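Local coordinates for protein sulfoquinovosidase (PDB 5AEG) that hydrolyses sulfoquinovosyl diacylglycerides and simpler sulfoquinovosides, releasing sulfoquinovose as a source of carbon and sulfur, at residues Q153-G156 against Y162-W165; R157-Y162 against Q166-E171; A484-A489 against H501-G506. All coordinates share one frame; numbering follows the deposited sequence.

In the fold
Contacts 1 and 2 are neighbours on one loop-and-helix element, the loop after strand 145-148 folding onto helix 162-169; their centres are about 4 Å apart, and Tyr162 falls in a segment of each. Thr164 OG1 of contact 1 lies 3.1 Å from Asn158 N of contact 2, probably as a hydrogen bond. Contact 1 reaches the calcium ion and, through Val155, the inferred proton donor Asp472, side chain to side chain about 5 Å away. Contact 2 lies at the surface. Contact 3 is buried in the TIM barrel, centre to centre about 17 Å from contact 1, with Ser503 about 9 Å from the substrate-binding His537, between side chains.

Contact 1. Residues Q153-G156 against Y162-W165; sequences QGVG and YVTW. With CA (calcium ion), chain D.
The calcium-binding loop that follows strand 145-148 turns back onto the first turn of helix 162-169, where Val155 and Gly156 meet Val163 and Thr164. On the other side of Val155 from Gly156, Gly154 O binds the calcium ion at 2.4 Å, with a water as another ligand. Gln153, Asp472 and Asp481 also bind the ion, and since Asp472 is the inferred proton donor, the loop runs close beside the catalytic centre. Asp481 does more than bind the metal: it also takes a hydrogen bond from the backbone N of Gly156.

Against the helix the packing is apolar at one point and backbone-led at the next. Val155 and Val163 cross at about a right angle and touch through one methyl each, CG1 to CG1 at 3.8 Å. Both these methyls lie anti to their own backbone N (chi1 170° in Val155, 165° in Val163), and Asn474 touches both side chains from a neighbouring loop. Next to them the carbonyl of Val155 receives a CH...O contact, its O being 3.5 Å from Thr164 CA.

Gly156 fits where a side chain could not, because a CB on it would run into Thr164 OG1. That hydroxyl, hydrogen-bonded to Thr161 OG1 and Asn158 O, lies 3.1 Å from Gly156 C.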
loop_
_atom_site.group_PDB
_atom_site.type_symbol
_atom_site.label_atom_id
_atom_site.label_comp_id
_atom_site.label_asym_id
_atom_site.label_seq_id
_atom_site.Cartn_x
_atom_site.Cartn_y
_atom_site.Cartn_z
ATOM N N GLN A 153 -9.319 4.921 -3.350
ATOM C CA GLN A 153 -9.440 3.486 -3.337
ATOM C C GLN A 153 -10.910 2.951 -3.514
ATOM O O GLN A 153 -11.131 1.786 -3.822
ATOM C CB GLN A 153 -8.861 3.081 -1.962
ATOM C CG GLN A 153 -8.644 1.570 -1.774
ATOM C CD GLN A 153 -9.567 1.014 -0.751
ATOM O OE1 GLN A 153 -10.534 1.655 -0.349
ATOM N NE2 GLN A 153 -9.273 -0.182 -0.301
ATOM N N GLY A 154 -11.897 3.837 -3.352
ATOM C CA GLY A 154 -13.261 3.490 -3.530
ATOM C C GLY A 154 -13.989 3.363 -2.204
ATOM O O GLY A 154 -13.388 3.047 -1.193
ATOM N N VAL A 155 -15.304 3.599 -2.200
ATOM C CA VAL A 155 -16.131 3.354 -0.983
ATOM C C VAL A 155 -17.110 2.278 -1.383
ATOM O O VAL A 155 -18.065 2.483 -2.182
ATOM C CB VAL A 155 -16.870 4.669 -0.616
ATOM C CG1 VAL A 155 -17.921 4.443 0.466
ATOM C CG2 VAL A 155 -15.858 5.800 -0.358
ATOM N N GLY A 156 -16.923 1.085 -0.827
ATOM C CA GLY A 156 -17.681 -0.099 -1.246
ATOM C C GLY A 156 -16.921 -1.009 -2.220
ATOM O O GLY A 156 -16.808 -2.203 -1.997
ATOM N N TYR A 162 -24.609 -2.179 -2.151
ATOM C CA TYR A 162 -25.415 -0.960 -2.037
ATOM C C TYR A 162 -24.639 0.275 -1.754
ATOM O O TYR A 162 -24.845 1.344 -2.361
ATOM C CB TYR A 162 -26.511 -1.227 -0.984
ATOM C CG TYR A 162 -27.451 -0.084 -0.733
ATOM C CD1 TYR A 162 -28.147 0.509 -1.781
ATOM C CD2 TYR A 162 -27.705 0.367 0.575
ATOM C CE1 TYR A 162 -29.002 1.554 -1.562
ATOM C CE2 TYR A 162 -28.586 1.421 0.800
ATOM C CZ TYR A 162 -29.229 1.993 -0.272
ATOM O OH TYR A 162 -30.077 3.044 -0.136
ATOM N N VAL A 163 -23.640 0.163 -0.894
ATOM C CA VAL A 163 -22.820 1.324 -0.567
ATOM C C VAL A 163 -22.062 1.827 -1.824
ATOM O O VAL A 163 -21.854 3.031 -2.037
ATOM C CB VAL A 163 -21.892 0.972 0.618
ATOM C CG1 VAL A 163 -20.783 1.969 0.781
ATOM C CG2 VAL A 163 -22.741 0.921 1.920
ATOM N N THR A 164 -21.594 0.874 -2.603
ATOM C CA THR A 164 -20.847 1.245 -3.836
ATOM C C THR A 164 -21.769 2.078 -4.788
ATOM O O THR A 164 -21.330 3.133 -5.343
ATOM C CB THR A 164 -20.354 0.014 -4.555
ATOM O OG1 THR A 164 -19.692 -0.867 -3.600
ATOM C CG2 THR A 164 -19.430 0.405 -5.717
ATOM N N TRP A 165 -22.981 1.625 -4.929
ATOM C CA TRP A 165 -23.971 2.293 -5.804
ATOM C C TRP A 165 -24.264 3.682 -5.287
ATOM O O TRP A 165 -24.267 4.686 -6.048
ATOM C CB TRP A 165 -25.239 1.460 -5.918
ATOM C CG TRP A 165 -26.321 2.236 -6.644
ATOM C CD1 TRP A 165 -26.432 2.403 -7.977
ATOM C CD2 TRP A 165 -27.407 2.954 -6.053
ATOM N NE1 TRP A 165 -27.517 3.236 -8.266
ATOM C CE2 TRP A 165 -28.124 3.582 -7.100
ATOM C CE3 TRP A 165 -27.821 3.162 -4.745
ATOM C CZ2 TRP A 165 -29.258 4.400 -6.861
ATOM C CZ3 TRP A 165 -28.967 3.981 -4.507
ATOM C CH2 TRP A 165 -29.649 4.593 -5.579
HETATM CA CA CA D . -12.427 2.316 0.872
HETATM O O HOH W 1 -14.069 3.223 2.347
#

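Contact 2. Residues R157-Y162 against Q166-E171; sequences RNKQTY and QADCKE
Lys159 and Asp168 form the charged part of this contact, a salt bridge with Lys159 NZ 2.8 Å from Asp168 OD2. The lysine chain bends at its second torsion (chi2 -46°) and then runs extended; the two side chains cross at about a right angle, and NZ meets the syn lone pair of OD2. Both partners are held again beyond the pair: Lys159 NZ bonds to Gly175 O, while Asp168 OD1 accepts from Gly174 N.

The second kind of contact is a stack on the surface. The Gln166 amide lies over one face of the Tyr162 ring, the two planes only 13° apart. Gln166 OE1 is displaced toward the rim and comes to 3.4 Å from Tyr162 CE2. Nearer the backbone in the same side chain, Gln166 CG makes a CH-pi contact over the same ring, 4.1 Å from its centroid. An alanine in place of Gln166 would take away both the amide and CG, and the Tyr162 ring, left without this cover on that face, would probably turn more freely.

The backbone bonds belong to the start of helix 162-169. Gln166 N gives the i to i+4 helical bond to Tyr162 O, 2.9 Å long and almost straight at 176°. Thr161 stands at the N-cap position, though its side chain makes no capping bond.

The approach to the helix is a type I beta turn from Asn158 to Thr161, closed by Thr161 N to Asn158 O at 2.9 Å. Asn158 adds an Asx turn, its OD1 accepting from Gln160 N at 3.0 Å in the carbonyl plane.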
loop_
_atom_site.group_PDB
_atom_site.type_symbol
_atom_site.label_atom_id
_atom_site.label_comp_id
_atom_site.label_asym_id
_atom_site.label_seq_id
_atom_site.Cartn_x
_atom_site.Cartn_y
_atom_site.Cartn_z
ATOM N N ARG A 157 -16.472 -0.453 -3.347
ATOM C CA ARG A 157 -15.569 -1.157 -4.309
ATOM C C ARG A 157 -16.165 -2.340 -5.044
ATOM O O ARG A 157 -15.438 -3.153 -5.608
ATOM C CB ARG A 157 -14.287 -1.550 -3.604
ATOM C CG ARG A 157 -13.579 -0.380 -2.911
ATOM C CD ARG A 157 -12.296 -0.713 -2.160
ATOM N NE ARG A 157 -11.229 -1.024 -3.201
ATOM C CZ ARG A 157 -10.960 -2.229 -3.652
ATOM N NH1 ARG A 157 -11.544 -3.263 -3.130
ATOM N NH2 ARG A 157 -10.064 -2.430 -4.638
ATOM N N ASN A 158 -17.499 -2.505 -5.052
ATOM C CA ASN A 158 -18.116 -3.702 -5.675
ATOM C C ASN A 158 -19.433 -3.254 -6.272
ATOM O O ASN A 158 -20.334 -2.825 -5.523
ATOM C CB ASN A 158 -18.266 -4.833 -4.643
ATOM C CG ASN A 158 -18.826 -6.106 -5.222
ATOM O OD1 ASN A 158 -19.731 -6.083 -6.067
ATOM N ND2 ASN A 158 -18.332 -7.217 -4.770
ATOM N N LYS A 159 -19.542 -3.293 -7.608
ATOM C CA LYS A 159 -20.782 -2.714 -8.247
ATOM C C LYS A 159 -22.109 -3.378 -7.794
ATOM O O LYS A 159 -23.137 -2.766 -7.914
ATOM C CB LYS A 159 -20.719 -2.704 -9.795
ATOM C CG LYS A 159 -19.560 -1.893 -10.322
ATOM C CD LYS A 159 -19.337 -0.535 -9.708
ATOM C CE LYS A 159 -18.416 0.297 -10.540
ATOM N NZ LYS A 159 -18.043 1.572 -9.896
ATOM N N GLN A 160 -22.035 -4.565 -7.218
ATOM C CA GLN A 160 -23.173 -5.241 -6.651
ATOM C C GLN A 160 -23.428 -5.002 -5.202
ATOM O O GLN A 160 -24.281 -5.661 -4.664
ATOM C CB GLN A 160 -23.077 -6.729 -6.971
ATOM C CG GLN A 160 -22.946 -6.860 -8.481
ATOM C CD GLN A 160 -23.422 -8.177 -8.946
ATOM O OE1 GLN A 160 -24.391 -8.261 -9.679
ATOM N NE2 GLN A 160 -22.786 -9.226 -8.470
ATOM N N THR A 161 -22.761 -4.056 -4.548
ATOM C CA THR A 161 -23.149 -3.736 -3.167
ATOM C C THR A 161 -23.723 -2.354 -3.106
ATOM O O THR A 161 -23.382 -1.457 -3.887
ATOM C CB THR A 161 -21.979 -3.919 -2.154
ATOM O OG1 THR A 161 -20.982 -2.923 -2.361
ATOM C CG2 THR A 161 -21.427 -5.265 -2.263
ATOM N N TYR A 162 -24.609 -2.179 -2.151
ATOM C CA TYR A 162 -25.415 -0.960 -2.037
ATOM C C TYR A 162 -24.639 0.275 -1.754
ATOM O O TYR A 162 -24.845 1.344 -2.361
ATOM C CB TYR A 162 -26.511 -1.227 -0.984
ATOM C CG TYR A 162 -27.451 -0.084 -0.733
ATOM C CD1 TYR A 162 -28.147 0.509 -1.781
ATOM C CD2 TYR A 162 -27.705 0.367 0.575
ATOM C CE1 TYR A 162 -29.002 1.554 -1.562
ATOM C CE2 TYR A 162 -28.586 1.421 0.800
ATOM C CZ TYR A 162 -29.229 1.993 -0.272
ATOM O OH TYR A 162 -30.077 3.044 -0.136
ATOM N N GLN A 166 -24.489 3.784 -3.977
ATOM C CA GLN A 166 -24.629 5.113 -3.361
ATOM C C GLN A 166 -23.459 6.089 -3.577
ATOM O O GLN A 166 -23.641 7.286 -3.970
ATOM C CB GLN A 166 -24.882 4.991 -1.851
ATOM C CG GLN A 166 -26.169 4.323 -1.485
ATOM C CD GLN A 166 -26.336 4.214 0.021
ATOM O OE1 GLN A 166 -25.742 3.354 0.677
ATOM N NE2 GLN A 166 -27.015 5.157 0.578
ATOM N N ALA A 167 -22.227 5.588 -3.382
ATOM C CA ALA A 167 -21.040 6.424 -3.536
ATOM C C ALA A 167 -20.903 6.821 -5.021
ATOM O O ALA A 167 -20.444 7.891 -5.311
ATOM C CB ALA A 167 -19.809 5.643 -3.076
ATOM N N ASP A 168 -21.241 5.907 -5.917
ATOM C CA ASP A 168 -21.152 6.190 -7.387
ATOM C C ASP A 168 -22.172 7.249 -7.843
ATOM O O ASP A 168 -21.926 7.920 -8.818
ATOM C CB ASP A 168 -21.415 4.923 -8.210
ATOM C CG ASP A 168 -20.162 4.093 -8.460
ATOM O OD1 ASP A 168 -19.069 4.606 -8.185
ATOM O OD2 ASP A 168 -20.315 2.930 -8.969
ATOM N N CYS A 169 -23.300 7.386 -7.154
ATOM C CA CYS A 169 -24.239 8.435 -7.489
ATOM C C CYS A 169 -23.652 9.813 -7.249
ATOM O O CYS A 169 -24.038 10.715 -7.904
ATOM C CB CYS A 169 -25.545 8.241 -6.750
ATOM S SG CYS A 169 -26.446 6.798 -7.387
ATOM N N LYS A 170 -22.663 9.926 -6.378
ATOM C CA LYS A 170 -22.022 11.176 -5.970
ATOM C C LYS A 170 -20.530 11.047 -6.401
ATOM O O LYS A 170 -19.735 10.460 -5.759
ATOM C CB LYS A 170 -22.215 11.143 -4.451
ATOM C CG LYS A 170 -21.790 12.336 -3.640
ATOM C CD LYS A 170 -21.828 11.993 -2.135
ATOM C CE LYS A 170 -20.575 11.254 -1.660
ATOM N NZ LYS A 170 -20.192 11.505 -0.226
ATOM N N GLU A 171 -20.139 11.581 -7.521
ATOM C CA GLU A 171 -18.686 11.713 -7.828
ATOM C C GLU A 171 -17.910 10.436 -8.046
ATOM O O GLU A 171 -16.731 10.408 -7.822
ATOM C CB GLU A 171 -17.969 12.594 -6.799
ATOM C CG GLU A 171 -18.506 14.020 -6.793
ATOM C CD GLU A 171 -17.663 15.040 -7.575
ATOM O OE1 GLU A 171 -17.117 14.755 -8.680
ATOM O OE2 GLU A 171 -17.574 16.173 -7.054
#

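Contact 3. Residues A484-A489 against H501-G506; sequences ASVVPA and HHSDIG
His501 has CG anti to its backbone N (chi1 -166°), which swings the imidazole off the strand onto Val486 and Ala489, and Val486 has CG1 in the same relation to its own N (chi1 179°), directed at both His501 and Ser503. The imidazole leans obliquely on the helix through its outer atoms. His501 CE1 comes to 3.7 Å from Val486 O and 3.9 Å from Val486 CG1. On the next turn, His501 NE2 lies 3.8 Å from Ala489 C and 4.0 Å from Ala489 CB. NE2 is hydrogen-bonded to Glu134 OE2, and its approach to the helix is packing.

Helix 486-495 and strand 501-505 belong to one beta-alpha-beta unit of the TIM barrel, with strand 468-469 before the helix. The contact thus closes a barrel helix over the strand that comes after it. His502, pointing away from the helix, bonds through its backbone to Met468 of the neighbouring strand and to Ala470 just beyond it, and sets its ring edge-to-face with Phe453.

Farther along, both Val486 methyls rest on Ser503, whose CB is 3.7 Å from Val486 CG1 and 3.8 Å from Val486 CG2. Trp524 and Phe527 of helix 518-528 pack on the same valine. Trp524 NE1 also hydrogen-bonds to Ser503 OG, which satisfies this buried hydroxyl.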
loop_
_atom_site.group_PDB
_atom_site.type_symbol
_atom_site.label_atom_id
_atom_site.label_comp_id
_atom_site.label_asym_id
_atom_site.label_seq_id
_atom_site.Cartn_x
_atom_site.Cartn_y
_atom_site.Cartn_z
ATOM N N ALA A 484 -11.957 -7.490 6.169
ATOM C CA ALA A 484 -11.372 -8.585 5.358
ATOM C C ALA A 484 -10.369 -8.078 4.316
ATOM O O ALA A 484 -9.368 -8.731 4.043
ATOM C CB ALA A 484 -12.408 -9.312 4.693
ATOM N N SER A 485 -10.693 -6.952 3.686
ATOM C CA SER A 485 -9.956 -6.431 2.554
ATOM C C SER A 485 -8.513 -6.041 2.941
ATOM O O SER A 485 -7.616 -5.888 2.062
ATOM C CB SER A 485 -10.786 -5.258 1.917
ATOM O OG SER A 485 -10.691 -4.101 2.751
ATOM N N VAL A 486 -8.267 -5.826 4.244
ATOM C CA VAL A 486 -6.936 -5.494 4.709
ATOM C C VAL A 486 -5.914 -6.656 4.469
ATOM O O VAL A 486 -4.711 -6.417 4.265
ATOM C CB VAL A 486 -6.950 -5.065 6.210
ATOM C CG1 VAL A 486 -5.556 -4.756 6.684
ATOM C CG2 VAL A 486 -7.924 -3.867 6.440
ATOM N N VAL A 487 -6.403 -7.891 4.551
ATOM C CA VAL A 487 -5.491 -9.025 4.383
ATOM C C VAL A 487 -4.888 -9.197 2.970
ATOM O O VAL A 487 -3.691 -9.212 2.847
ATOM C CB VAL A 487 -6.084 -10.343 4.900
ATOM C CG1 VAL A 487 -5.027 -11.429 4.902
ATOM C CG2 VAL A 487 -6.597 -10.165 6.342
ATOM N N PRO A 488 -5.694 -9.202 1.888
ATOM C CA PRO A 488 -5.071 -9.125 0.564
ATOM C C PRO A 488 -4.241 -7.888 0.363
ATOM O O PRO A 488 -3.210 -7.967 -0.295
ATOM C CB PRO A 488 -6.228 -9.231 -0.433
ATOM C CG PRO A 488 -7.469 -9.071 0.360
ATOM C CD PRO A 488 -7.131 -9.400 1.816
ATOM N N ALA A 489 -4.597 -6.766 1.007
ATOM C CA ALA A 489 -3.775 -5.560 0.935
ATOM C C ALA A 489 -2.382 -5.785 1.517
ATOM O O ALA A 489 -1.345 -5.401 0.930
ATOM C CB ALA A 489 -4.539 -4.422 1.589
ATOM N N HIS A 501 2.923 -3.207 7.549
ATOM C CA HIS A 501 1.569 -2.872 7.164
ATOM C C HIS A 501 0.664 -2.901 8.372
ATOM O O HIS A 501 0.679 -3.867 9.094
ATOM C CB HIS A 501 1.043 -3.917 6.146
ATOM C CG HIS A 501 -0.195 -3.540 5.413
ATOM N ND1 HIS A 501 -1.430 -4.070 5.701
ATOM C CD2 HIS A 501 -0.368 -2.784 4.312
ATOM C CE1 HIS A 501 -2.312 -3.656 4.821
ATOM N NE2 HIS A 501 -1.677 -2.908 3.927
ATOM N N HIS A 502 -0.202 -1.887 8.489
ATOM C CA HIS A 502 -1.300 -1.902 9.488
ATOM C C HIS A 502 -2.502 -1.219 8.936
ATOM O O HIS A 502 -2.517 -0.734 7.749
ATOM C CB HIS A 502 -0.845 -1.263 10.845
ATOM C CG HIS A 502 -0.739 0.238 10.835
ATOM N ND1 HIS A 502 0.242 0.920 10.158
ATOM C CD2 HIS A 502 -1.520 1.187 11.401
ATOM C CE1 HIS A 502 0.131 2.217 10.388
ATOM N NE2 HIS A 502 -0.992 2.413 11.048
ATOM N N SER A 503 -3.565 -1.291 9.723
ATOM C CA SER A 503 -4.831 -0.695 9.357
ATOM C C SER A 503 -5.400 0.102 10.562
ATOM O O SER A 503 -5.002 -0.091 11.741
ATOM C CB SER A 503 -5.822 -1.725 8.827
ATOM O OG SER A 503 -6.137 -2.740 9.858
ATOM N N ASP A 504 -6.315 1.019 10.223
ATOM C CA ASP A 504 -7.113 1.720 11.265
ATOM C C ASP A 504 -7.952 0.686 12.100
ATOM O O ASP A 504 -8.768 -0.055 11.531
ATOM C CB ASP A 504 -8.096 2.711 10.621
ATOM C CG ASP A 504 -7.409 3.833 9.837
ATOM O OD1 ASP A 504 -6.458 4.500 10.314
ATOM O OD2 ASP A 504 -7.804 3.975 8.658
ATOM N N ILE A 505 -7.706 0.593 13.386
ATOM C CA ILE A 505 -8.480 -0.271 14.229
ATOM C C ILE A 505 -9.927 0.276 14.281
ATOM O O ILE A 505 -10.160 1.367 14.777
ATOM C CB ILE A 505 -7.930 -0.408 15.653
ATOM C CG1 ILE A 505 -6.601 -1.126 15.625
ATOM C CG2 ILE A 505 -8.941 -1.196 16.457
ATOM C CD1 ILE A 505 -5.747 -1.119 16.882
ATOM N N GLY A 506 -10.804 -0.467 13.641
ATOM C CA GLY A 506 -12.252 -0.205 13.490
ATOM C C GLY A 506 -12.643 0.367 12.140
ATOM O O GLY A 506 -13.826 0.685 11.918
#